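Local coordinates for Sts-2 protein (Mus musculus, PDB 3D4I) that acts as an acid-dependent phosphatase through its histidine phosphatase domain and interferes with CBL-mediated down-regulation of receptor-type tyrosine kinases, at residues 91-96 with 195-200. Residues are numbered along the deposited sequence; the frame is centred on the assembly and turned at random.
Sequences AVFASP and GITLIV
Two neighbouring parallel strands of the central sheet of the histidine phosphatase fold pair here, with Val-92 set beside Leu-198 and Phe-93 beside Ile-199. Strands 91-94 and 196-200 run 14° apart. They are joined by the ladder of a parallel pair, in which the odd-numbered residues of 91-96 bond to the even-numbered ones of 195-200. Leu-198 N donates to Ala-91 O at 2.8 Å, and Phe-93 N donates to Leu-198 O at 2.9 Å. Val-200 N then gives its hydrogen to Phe-93 O, also at 2.9 Å. The ladder runs one step past the end of strand 89-94, where Ser-95 N reaches Val-200 O at 3.0 Å.

One face of the pair carries Val-92, Ala-94, Leu-198 and Val-200. Val-92 and Leu-198 lie side by side and point the same way, CB to CB at 3.8 Å. Helix 98-111 packs on this face. The other face carries Ala-91, Phe-93, Thr-197 and Ile-199. CG of Phe-93 stands beside its backbone N (chi1 -62°), and the ring slants across Thr-197. Thr-197 CG2 meets the ring edge, 3.4 Å from Phe-93 CD1. Leu-198 O also lies at that edge, in the ring plane. Ile-199 CD1 comes obliquely to within 4.0 Å of Phe-93 CD1.

The Ser-95 hydroxyl, with OG anti to the backbone N (chi1 159°), hydrogen-bonds NE2 of His-202, just beyond strand 196-201. Its backbone N is meanwhile held by Val-200 O. The four backbone bonds, nearly straight at Phe-93 N to Leu-198 O and Val-200 N to Phe-93 O, therefore hold the two strands in register. They probably help to set the position of Ser-95 relative to His-202, while largely apolar side chains line both faces of this mostly buried pair.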
loop_
_atom_site.group_PDB
_atom_site.type_symbol
_atom_site.label_atom_id
_atom_site.label_comp_id
_atom_site.label_asym_id
_atom_site.label_seq_id
_atom_site.Cartn_x
_atom_site.Cartn_y
_atom_site.Cartn_z
ATOM N N ALA A 91 -15.220 -7.884 -18.779
ATOM C CA ALA A 91 -15.095 -9.246 -18.309
ATOM C C ALA A 91 -13.819 -9.394 -17.497
ATOM O O ALA A 91 -12.864 -8.650 -17.692
ATOM C CB ALA A 91 -15.109 -10.235 -19.466
ATOM N N VAL A 92 -13.842 -10.345 -16.568
ATOM C CA VAL A 92 -12.666 -10.689 -15.796
ATOM C C VAL A 92 -12.564 -12.168 -15.514
ATOM O O VAL A 92 -13.527 -12.832 -15.086
ATOM C CB VAL A 92 -12.332 -9.735 -14.566
ATOM C CG1 VAL A 92 -13.246 -8.527 -14.436
ATOM C CG2 VAL A 92 -12.081 -10.466 -13.248
ATOM N N PHE A 93 -11.387 -12.668 -15.858
ATOM C CA PHE A 93 -11.003 -14.028 -15.624
ATOM C C PHE A 93 -9.889 -13.998 -14.587
ATOM O O PHE A 93 -9.063 -13.065 -14.584
ATOM C CB PHE A 93 -10.520 -14.661 -16.925
ATOM C CG PHE A 93 -11.575 -14.725 -17.993
ATOM C CD1 PHE A 93 -11.878 -13.597 -18.753
ATOM C CD2 PHE A 93 -12.281 -15.907 -18.235
ATOM C CE1 PHE A 93 -12.882 -13.636 -19.741
ATOM C CE2 PHE A 93 -13.267 -15.961 -19.235
ATOM C CZ PHE A 93 -13.564 -14.823 -19.982
ATOM N N ALA A 94 -9.882 -14.982 -13.690
ATOM C CA ALA A 94 -8.813 -15.076 -12.697
ATOM C C ALA A 94 -8.335 -16.509 -12.565
ATOM O O ALA A 94 -9.127 -17.450 -12.647
ATOM C CB ALA A 94 -9.314 -14.572 -11.320
ATOM N N SER A 95 -7.044 -16.664 -12.327
ATOM C CA SER A 95 -6.481 -17.896 -11.816
ATOM C C SER A 95 -7.171 -18.328 -10.511
ATOM O O SER A 95 -7.547 -17.482 -9.692
ATOM C CB SER A 95 -4.986 -17.689 -11.584
ATOM O OG SER A 95 -4.474 -18.641 -10.677
ATOM N N PRO A 96 -7.363 -19.648 -10.315
ATOM C CA PRO A 96 -8.027 -20.144 -9.088
ATOM C C PRO A 96 -7.260 -19.878 -7.753
ATOM O O PRO A 96 -7.843 -20.044 -6.657
ATOM C CB PRO A 96 -8.168 -21.655 -9.356
ATOM C CG PRO A 96 -7.024 -21.983 -10.307
ATOM C CD PRO A 96 -6.992 -20.751 -11.223
ATOM N N GLY A 195 -14.783 -3.869 -25.330
ATOM C CA GLY A 195 -14.078 -3.329 -24.171
ATOM C C GLY A 195 -12.895 -4.194 -23.769
ATOM O O GLY A 195 -12.373 -5.001 -24.574
ATOM N N ILE A 196 -12.460 -4.011 -22.526
ATOM C CA ILE A 196 -11.299 -4.715 -21.995
ATOM C C ILE A 196 -11.686 -5.900 -21.121
ATOM O O ILE A 196 -12.511 -5.780 -20.224
ATOM C CB ILE A 196 -10.379 -3.754 -21.188
ATOM C CG1 ILE A 196 -9.958 -2.550 -22.047
ATOM C CG2 ILE A 196 -9.153 -4.510 -20.587
ATOM C CD1 ILE A 196 -9.103 -1.517 -21.293
ATOM N N THR A 197 -11.062 -7.042 -21.390
ATOM C CA THR A 197 -11.144 -8.201 -20.524
ATOM C C THR A 197 -9.909 -8.258 -19.618
ATOM O O THR A 197 -8.774 -8.199 -20.093
ATOM C CB THR A 197 -11.207 -9.502 -21.356
ATOM O OG1 THR A 197 -12.409 -9.495 -22.134
ATOM C CG2 THR A 197 -11.195 -10.750 -20.446
ATOM N N LEU A 198 -10.133 -8.402 -18.310
ATOM C CA LEU A 198 -8.993 -8.560 -17.380
ATOM C C LEU A 198 -8.634 -10.028 -17.206
ATOM O O LEU A 198 -9.517 -10.870 -17.079
ATOM C CB LEU A 198 -9.316 -7.909 -16.031
ATOM C CG LEU A 198 -9.905 -6.474 -15.995
ATOM C CD1 LEU A 198 -10.050 -6.006 -14.541
ATOM C CD2 LEU A 198 -9.058 -5.481 -16.753
ATOM N N ILE A 199 -7.336 -10.326 -17.233
ATOM C CA ILE A 199 -6.813 -11.650 -17.001
ATOM C C ILE A 199 -5.929 -11.503 -15.756
ATOM O O ILE A 199 -4.804 -11.032 -15.843
ATOM C CB ILE A 199 -5.953 -12.172 -18.208
ATOM C CG1 ILE A 199 -6.748 -12.174 -19.544
ATOM C CG2 ILE A 199 -5.336 -13.546 -17.911
ATOM C CD1 ILE A 199 -8.000 -13.008 -19.566
ATOM N N VAL A 200 -6.458 -11.884 -14.597
ATOM C CA VAL A 200 -5.761 -11.636 -13.334
ATOM C C VAL A 200 -5.081 -12.927 -12.925
ATOM O O VAL A 200 -5.751 -13.916 -12.587
ATOM C CB VAL A 200 -6.728 -11.200 -12.220
ATOM C CG1 VAL A 200 -5.926 -10.887 -10.921
ATOM C CG2 VAL A 200 -7.553 -9.968 -12.672
#